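Local coordinates for protein condensin complex subunit 3 (Schizosaccharomyces pombe, PDB 5OQR) that serves as a regulatory subunit of condensin, the complex required to convert interphase chromatin into mitotic-like condensed chromosomes, at residues C207-V212 with V228-W233; Q749-K754 with R778-N783; V513-A518 with L547-I552. All coordinates share one frame; numbering follows the deposited sequence.

Contact 1 (C207-V212 with V228-W233)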
# COMPACT_ATOMS: atom_id res chain seq x y z
N CYS A 207 3.32 -7.08 14.30
CA CYS A 207 3.08 -8.28 15.09
C CYS A 207 3.06 -9.53 14.22
O CYS A 207 3.47 -10.61 14.68
CB CYS A 207 1.78 -8.15 15.87
SG CYS A 207 2.00 -7.61 17.58
N VAL A 208 2.58 -9.42 12.98
CA VAL A 208 2.48 -10.59 12.12
C VAL A 208 3.87 -11.15 11.83
O VAL A 208 4.08 -12.37 11.87
CB VAL A 208 1.73 -10.24 10.82
CG1 VAL A 208 1.45 -11.51 10.02
CG2 VAL A 208 0.44 -9.50 11.11
N TYR A 209 4.83 -10.27 11.55
CA TYR A 209 6.19 -10.72 11.27
C TYR A 209 6.98 -11.01 12.54
O TYR A 209 7.83 -11.90 12.54
CB TYR A 209 6.93 -9.67 10.44
CG TYR A 209 6.18 -9.18 9.23
CD1 TYR A 209 6.02 -9.99 8.11
CD2 TYR A 209 5.64 -7.90 9.19
CE1 TYR A 209 5.33 -9.54 7.00
CE2 TYR A 209 4.96 -7.44 8.08
CZ TYR A 209 4.80 -8.27 6.99
OH TYR A 209 4.12 -7.82 5.88
N ALA A 210 6.71 -10.27 13.61
CA ALA A 210 7.55 -10.34 14.80
C ALA A 210 7.18 -11.51 15.70
O ALA A 210 8.06 -12.14 16.31
CB ALA A 210 7.46 -9.03 15.58
N ARG A 211 5.89 -11.83 15.81
CA ARG A 211 5.43 -12.82 16.78
C ARG A 211 4.64 -13.96 16.16
O ARG A 211 4.85 -15.12 16.52
CB ARG A 211 4.57 -12.15 17.85
CG ARG A 211 5.16 -10.87 18.44
CD ARG A 211 5.27 -10.95 19.95
NE ARG A 211 6.36 -11.81 20.38
CZ ARG A 211 6.73 -11.98 21.65
NH1 ARG A 211 7.75 -12.78 21.94
NH2 ARG A 211 6.09 -11.35 22.63
N VAL A 212 3.74 -13.67 15.22
CA VAL A 212 2.77 -14.67 14.79
C VAL A 212 3.40 -15.66 13.81
O VAL A 212 3.15 -16.86 13.89
CB VAL A 212 1.54 -13.98 14.18
CG1 VAL A 212 0.43 -15.00 13.95
CG2 VAL A 212 1.05 -12.85 15.08
N VAL A 228 5.85 -15.30 -1.09
CA VAL A 228 6.20 -14.10 -1.85
C VAL A 228 5.31 -12.93 -1.45
O VAL A 228 5.78 -11.79 -1.33
CB VAL A 228 6.10 -14.40 -3.36
CG1 VAL A 228 6.34 -13.14 -4.18
CG2 VAL A 228 7.09 -15.47 -3.75
N ARG A 229 4.02 -13.19 -1.23
CA ARG A 229 3.12 -12.11 -0.85
C ARG A 229 3.51 -11.53 0.50
O ARG A 229 3.40 -10.32 0.72
CB ARG A 229 1.68 -12.63 -0.82
CG ARG A 229 0.63 -11.53 -0.96
CD ARG A 229 -0.69 -12.06 -1.50
NE ARG A 229 -1.38 -12.93 -0.54
CZ ARG A 229 -1.56 -14.24 -0.68
NH1 ARG A 229 -1.10 -14.89 -1.74
NH2 ARG A 229 -2.21 -14.92 0.26
N ILE A 230 4.00 -12.37 1.41
CA ILE A 230 4.49 -11.89 2.70
C ILE A 230 5.63 -10.90 2.49
O ILE A 230 5.57 -9.75 2.94
CB ILE A 230 4.93 -13.07 3.59
CG1 ILE A 230 3.71 -13.91 3.98
CG2 ILE A 230 5.65 -12.57 4.84
CD1 ILE A 230 4.07 -15.22 4.64
N LEU A 231 6.69 -11.35 1.82
CA LEU A 231 7.88 -10.52 1.67
C LEU A 231 7.56 -9.25 0.88
O LEU A 231 8.09 -8.18 1.18
CB LEU A 231 8.99 -11.31 0.98
CG LEU A 231 9.39 -12.62 1.68
CD1 LEU A 231 10.44 -13.34 0.85
CD2 LEU A 231 9.89 -12.35 3.08
N LYS A 232 6.71 -9.36 -0.14
CA LYS A 232 6.34 -8.18 -0.91
C LYS A 232 5.74 -7.10 -0.02
O LYS A 232 6.10 -5.92 -0.12
CB LYS A 232 5.36 -8.57 -2.02
CG LYS A 232 5.09 -7.45 -3.02
CD LYS A 232 3.94 -7.79 -3.95
CE LYS A 232 2.60 -7.74 -3.23
NZ LYS A 232 1.45 -7.95 -4.15
N TRP A 233 4.83 -7.49 0.87
CA TRP A 233 4.22 -6.52 1.78
C TRP A 233 5.21 -6.06 2.84
O TRP A 233 5.36 -4.86 3.08
CB TRP A 233 2.98 -7.13 2.43
CG TRP A 233 1.78 -7.19 1.53
CD1 TRP A 233 1.49 -6.37 0.49
CD2 TRP A 233 0.70 -8.13 1.61
NE1 TRP A 233 0.30 -6.73 -0.09
CE2 TRP A 233 -0.20 -7.82 0.58
CE3 TRP A 233 0.41 -9.21 2.45
CZ2 TRP A 233 -1.37 -8.54 0.37
CZ3 TRP A 233 -0.75 -9.93 2.24
CH2 TRP A 233 -1.63 -9.59 1.21

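Contact 2 (Q749-K754 with R778-N783)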
# COMPACT_ATOMS: atom_id res chain seq x y z
N GLN A 749 -15.14 40.34 4.75
CA GLN A 749 -16.26 41.16 4.32
C GLN A 749 -16.89 40.61 3.04
O GLN A 749 -18.12 40.62 2.89
CB GLN A 749 -15.80 42.61 4.10
CG GLN A 749 -15.41 43.33 5.38
CD GLN A 749 -14.77 44.68 5.11
OE1 GLN A 749 -14.72 45.14 3.97
NE2 GLN A 749 -14.26 45.31 6.16
N ARG A 750 -16.06 40.12 2.12
CA ARG A 750 -16.59 39.63 0.85
C ARG A 750 -17.41 38.36 1.05
O ARG A 750 -18.45 38.18 0.41
CB ARG A 750 -15.45 39.37 -0.13
CG ARG A 750 -15.83 39.61 -1.58
CD ARG A 750 -15.25 38.56 -2.51
NE ARG A 750 -15.83 38.66 -3.85
CZ ARG A 750 -15.75 37.71 -4.78
NH1 ARG A 750 -15.12 36.58 -4.53
NH2 ARG A 750 -16.32 37.90 -5.96
N THR A 751 -16.96 37.47 1.94
CA THR A 751 -17.70 36.24 2.18
C THR A 751 -19.01 36.51 2.91
O THR A 751 -20.02 35.85 2.65
CB THR A 751 -16.84 35.25 2.97
OG1 THR A 751 -15.72 34.86 2.17
CG2 THR A 751 -17.63 34.00 3.33
N LYS A 752 -19.01 37.49 3.83
CA LYS A 752 -20.25 37.85 4.50
C LYS A 752 -21.27 38.38 3.50
O LYS A 752 -22.47 38.09 3.61
CB LYS A 752 -19.98 38.87 5.60
CG LYS A 752 -21.21 39.23 6.41
CD LYS A 752 -20.84 39.85 7.75
CE LYS A 752 -22.08 40.20 8.56
NZ LYS A 752 -22.94 41.20 7.86
N ARG A 753 -20.82 39.17 2.53
CA ARG A 753 -21.71 39.59 1.44
C ARG A 753 -22.31 38.38 0.74
O ARG A 753 -23.50 38.37 0.41
CB ARG A 753 -20.94 40.45 0.44
CG ARG A 753 -21.19 41.94 0.59
CD ARG A 753 -19.90 42.73 0.39
NE ARG A 753 -19.21 42.36 -0.84
CZ ARG A 753 -17.93 42.61 -1.09
NH1 ARG A 753 -17.18 43.23 -0.18
NH2 ARG A 753 -17.39 42.23 -2.24
N LYS A 754 -21.51 37.34 0.51
CA LYS A 754 -22.03 36.11 -0.07
C LYS A 754 -23.04 35.46 0.87
O LYS A 754 -24.11 35.02 0.44
CB LYS A 754 -20.88 35.14 -0.36
CG LYS A 754 -20.59 34.95 -1.84
CD LYS A 754 -19.76 36.08 -2.40
CE LYS A 754 -19.55 35.91 -3.89
NZ LYS A 754 -18.98 37.12 -4.53
N ARG A 778 -20.80 34.79 12.69
CA ARG A 778 -20.13 35.45 13.81
C ARG A 778 -18.62 35.25 13.76
O ARG A 778 -17.87 36.14 14.19
CB ARG A 778 -20.69 34.92 15.14
CG ARG A 778 -22.02 35.54 15.52
CD ARG A 778 -22.41 35.20 16.94
NE ARG A 778 -22.69 33.77 17.10
CZ ARG A 778 -23.90 33.23 17.01
NH1 ARG A 778 -24.96 33.98 16.74
NH2 ARG A 778 -24.05 31.92 17.17
N MET A 779 -18.15 34.11 13.24
CA MET A 779 -16.72 33.93 13.04
C MET A 779 -16.17 35.00 12.11
O MET A 779 -15.10 35.57 12.37
CB MET A 779 -16.45 32.53 12.50
CG MET A 779 -15.02 32.29 12.04
SD MET A 779 -14.69 32.75 10.32
CE MET A 779 -15.71 31.57 9.45
N LEU A 780 -16.87 35.29 11.02
CA LEU A 780 -16.43 36.33 10.10
C LEU A 780 -16.30 37.67 10.81
O LEU A 780 -15.30 38.37 10.67
CB LEU A 780 -17.40 36.43 8.92
CG LEU A 780 -17.48 35.21 8.01
CD1 LEU A 780 -18.65 35.33 7.05
CD2 LEU A 780 -16.18 35.04 7.24
N LEU A 781 -17.32 38.04 11.59
CA LEU A 781 -17.27 39.30 12.33
C LEU A 781 -16.06 39.34 13.26
O LEU A 781 -15.34 40.33 13.32
CB LEU A 781 -18.56 39.49 13.12
CG LEU A 781 -19.83 39.75 12.32
CD1 LEU A 781 -21.05 39.61 13.21
CD2 LEU A 781 -19.78 41.12 11.69
N GLN A 782 -15.84 38.25 14.00
CA GLN A 782 -14.75 38.22 14.97
C GLN A 782 -13.39 38.38 14.29
O GLN A 782 -12.50 39.05 14.83
CB GLN A 782 -14.81 36.93 15.77
CG GLN A 782 -13.67 36.74 16.74
CD GLN A 782 -13.83 35.48 17.56
OE1 GLN A 782 -14.94 35.01 17.78
NE2 GLN A 782 -12.71 34.92 18.00
N ASN A 783 -13.21 37.77 13.12
CA ASN A 783 -11.92 37.84 12.45
C ASN A 783 -11.70 39.19 11.77
O ASN A 783 -10.56 39.64 11.67
CB ASN A 783 -11.79 36.70 11.44
CG ASN A 783 -11.65 35.35 12.10
OD1 ASN A 783 -11.28 35.26 13.27
ND2 ASN A 783 -11.95 34.29 11.36

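Contact 3 (V513-A518 with L547-I552)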
# COMPACT_ATOMS: atom_id res chain seq x y z
N VAL A 513 7.93 6.83 -33.66
CA VAL A 513 8.55 7.75 -34.61
C VAL A 513 7.91 9.12 -34.50
O VAL A 513 8.57 10.14 -34.70
CB VAL A 513 8.44 7.19 -36.05
CG1 VAL A 513 9.06 8.15 -37.05
CG2 VAL A 513 9.12 5.84 -36.13
N CYS A 514 6.61 9.17 -34.18
CA CYS A 514 5.94 10.45 -34.00
C CYS A 514 6.51 11.21 -32.81
O CYS A 514 6.48 12.44 -32.80
CB CYS A 514 4.44 10.23 -33.84
SG CYS A 514 3.63 9.70 -35.34
N LEU A 515 7.02 10.50 -31.81
CA LEU A 515 7.64 11.15 -30.66
C LEU A 515 8.98 11.80 -31.01
O LEU A 515 9.56 12.47 -30.15
CB LEU A 515 7.85 10.14 -29.53
CG LEU A 515 6.61 9.34 -29.13
CD1 LEU A 515 6.95 8.39 -27.99
CD2 LEU A 515 5.46 10.26 -28.74
N LEU A 516 9.48 11.61 -32.23
CA LEU A 516 10.74 12.20 -32.65
C LEU A 516 10.57 13.38 -33.60
O LEU A 516 11.51 14.15 -33.78
CB LEU A 516 11.62 11.14 -33.32
CG LEU A 516 11.99 9.94 -32.44
CD1 LEU A 516 12.70 8.88 -33.25
CD2 LEU A 516 12.86 10.39 -31.28
N ASN A 517 9.39 13.53 -34.20
CA ASN A 517 9.13 14.63 -35.12
C ASN A 517 7.73 15.17 -34.85
O ASN A 517 6.75 14.43 -34.95
CB ASN A 517 9.26 14.18 -36.57
CG ASN A 517 9.48 15.34 -37.52
OD1 ASN A 517 8.56 15.75 -38.23
ND2 ASN A 517 10.69 15.88 -37.52
N ALA A 518 7.65 16.46 -34.51
CA ALA A 518 6.37 17.06 -34.16
C ALA A 518 5.44 17.15 -35.36
O ALA A 518 4.24 16.92 -35.24
CB ALA A 518 6.59 18.44 -33.54
N LEU A 547 -1.41 9.62 -28.27
CA LEU A 547 -1.81 11.02 -28.21
C LEU A 547 -1.33 11.67 -26.92
O LEU A 547 -0.90 12.83 -26.93
CB LEU A 547 -3.33 11.12 -28.34
CG LEU A 547 -3.84 10.80 -29.75
CD1 LEU A 547 -5.28 10.32 -29.73
CD2 LEU A 547 -3.71 12.01 -30.64
N THR A 548 -1.37 10.94 -25.81
CA THR A 548 -0.88 11.50 -24.55
C THR A 548 0.62 11.78 -24.62
O THR A 548 1.09 12.82 -24.15
CB THR A 548 -1.19 10.55 -23.39
OG1 THR A 548 -2.60 10.35 -23.30
CG2 THR A 548 -0.70 11.13 -22.07
N ASP A 549 1.39 10.85 -25.21
CA ASP A 549 2.83 11.04 -25.28
C ASP A 549 3.21 12.12 -26.29
O ASP A 549 4.20 12.83 -26.08
CB ASP A 549 3.51 9.72 -25.62
CG ASP A 549 3.63 8.80 -24.42
OD1 ASP A 549 2.98 9.08 -23.39
OD2 ASP A 549 4.37 7.80 -24.51
N MET A 550 2.45 12.26 -27.37
CA MET A 550 2.73 13.33 -28.32
C MET A 550 2.54 14.70 -27.67
O MET A 550 3.30 15.63 -27.94
CB MET A 550 1.83 13.19 -29.55
CG MET A 550 2.18 11.99 -30.42
SD MET A 550 1.33 11.96 -32.01
CE MET A 550 -0.37 11.96 -31.50
N LEU A 551 1.52 14.84 -26.81
CA LEU A 551 1.32 16.10 -26.11
C LEU A 551 2.46 16.38 -25.13
O LEU A 551 3.03 17.48 -25.13
CB LEU A 551 -0.02 16.07 -25.36
CG LEU A 551 -1.28 16.21 -26.22
CD1 LEU A 551 -2.50 15.84 -25.42
CD2 LEU A 551 -1.40 17.62 -26.75
N ILE A 552 2.80 15.40 -24.30
CA ILE A 552 3.86 15.59 -23.32
C ILE A 552 5.19 15.85 -24.02
O ILE A 552 5.96 16.73 -23.61
CB ILE A 552 3.94 14.37 -22.39
CG1 ILE A 552 2.67 14.27 -21.54
CG2 ILE A 552 5.17 14.44 -21.49
CD1 ILE A 552 2.47 12.93 -20.89

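Contact 1 (C207-V212 with V228-W233)
Tyr209 and Ile230 mark the nearest backbone approach of residues 207-212 and 228-233, their CA atoms 8.8 Å apart. This is helix packing inside an alpha-helical solenoid of HEAT type, and residues 228-233 belong to its fifth HEAT repeat. At such a spacing one long side chain, Tyr209, does most of the spanning. Its CG lies beside the backbone N and anti to the carbonyl carbon (chi1 -50°), which brings the far end of the ring nearer to helix 224-235 although its CB does not point there. Ile230 meets this ring at the edge rather than over a face: its CG2 methyl lies in the plane of the ring, 3.7 Å from Tyr209 CE1, and the two side chains run antiparallel alongside each other. The same ring also packs on Val242, Ala246 and Met249 of helix 240-257, so it joins three helices in one buried patch. With an alanine here, the space between these helices would probably be left unfilled, and the Ile230 methyl and the base of Trp233 would lose their cover. Trp233 is touched only near its root, its indole turning to another protein chain, where NE1 is hydrogen-bonded to an aromatic side chain and an aromatic ring meets the indole almost at right angles. Within helix 202-212 a wider, pi-type turn lets Cys207 O receive both Arg211 N and Val212 N. Across the contact the phenol oxygen makes no hydrogen bond: Tyr209 OH simply rests 3.7 Å from Trp233 CB, the tyrosine arriving roughly perpendicular to the tryptophan side chain.

Contact 2 (Q749-K754 with R778-N783)
Lys752 and Leu780 face each other where helices 745-759 and 767-785, consecutive along the chain, pack as an antiparallel alpha-helical hairpin at the C-terminal end of the solenoid. The axes of the two short segments approach to 9.8 Å with 158° between their directions, and the CA atoms of this pair are 6.9 Å apart.

Apolar contact is what joins the two segments. Leu780 reaches across with one branch, whose methyl CD1 settles against the helix backbone itself, 3.9 Å from Lys752 N. The same methyl has Lys752 CB 4.1 Å away, and Thr751 CG2, approaching from a different side, is also at 4.1 Å; the threonine side chain lies roughly square to that of the leucine. Thr751 can offer a methyl here because OG1 lies beside the backbone N (chi1 -65°), which puts CG2 anti to that N, and OG1 is turned to another partner. A second apolar touch lies nearer the surface. There the aliphatic part of Lys752, extended through chi3, carries CE to 4.0 Å from Leu781 CD2.

Polar interactions belong to the surroundings, since no hydrogen bond links the two segments. The lysine chain bends only at its last torsion (chi4 -62°), and NZ forms a salt bridge with Glu756, one turn further along its own helix. Thr751 OG1 is hydrogen-bonded to Asn712 of helix 706-717, which ties the hairpin to the helix packed beside it.

Each amphipathic side chain is thus divided: carbon goes to the neighbouring helix, the polar end elsewhere. Cohesion between the segments therefore comes from hydrocarbon packing, strongest at the buried Leu780 and thinner toward exposed Leu781.

Contact 3 (V513-A518 with L547-I552)
Leu515 carries the tight part of this contact, pushing its CD2 methyl against the helix of residues 547-552 between Asp549 and Met550. Its CA is 5.9 Å from that of Met550, a close backbone approach between the end of HEAT repeat 7 and HEAT repeat 8 of the solenoid. The methyl comes 3.7 Å from Asp549 CB and 3.9 Å from Met550 N, so it lies partly on backbone, with Met550 CG also beside it at 4.1 Å. One residue earlier, Cys514 adds its CB, which meets Met550 SD at 4.0 Å. Met550 also packs on Ala521 and Val525 of the intervening helix 518-534.

Away from this buried patch the contact thins quickly. Beyond Leu515 the chain leaves the other segment, and partly exposed Asn517 serves instead as N-cap of helix 518-534, its OD1 bonded to Leu520 N.

Asp549 divides its chemistry between two neighbours. Its CB takes the leucine methyl, while both carboxylate oxygens accept hydrogen bonds from the backbone of another protein chain, which also packs a basic side chain on Leu515. Apolar packing between repeats thus backs the residue whose charged end receives the partner protein, and that negative charge is probably stabilised by the backbone donors.

In the fold
The three contacts follow the chain in the order 1, 3, 2 and share no helix. Contact 1 lies 44 Å from contact 3, and contact 3 lies 50 Å from contact 2, measured between centres; yet contacts 1 and 2 are only 54 Å apart. Three points so spaced form a nearly equal-sided triangle, so the solenoid turns back strongly instead of running straight. About 26 Å separates the nearest atoms of contacts 1 and 3, the closest pair, so none of the three touches another and each is local to its own helices. Contacts 1 and 3 also receive another protein chain, whereas no other chain of the assembly touches contact 2, near the C-terminal end.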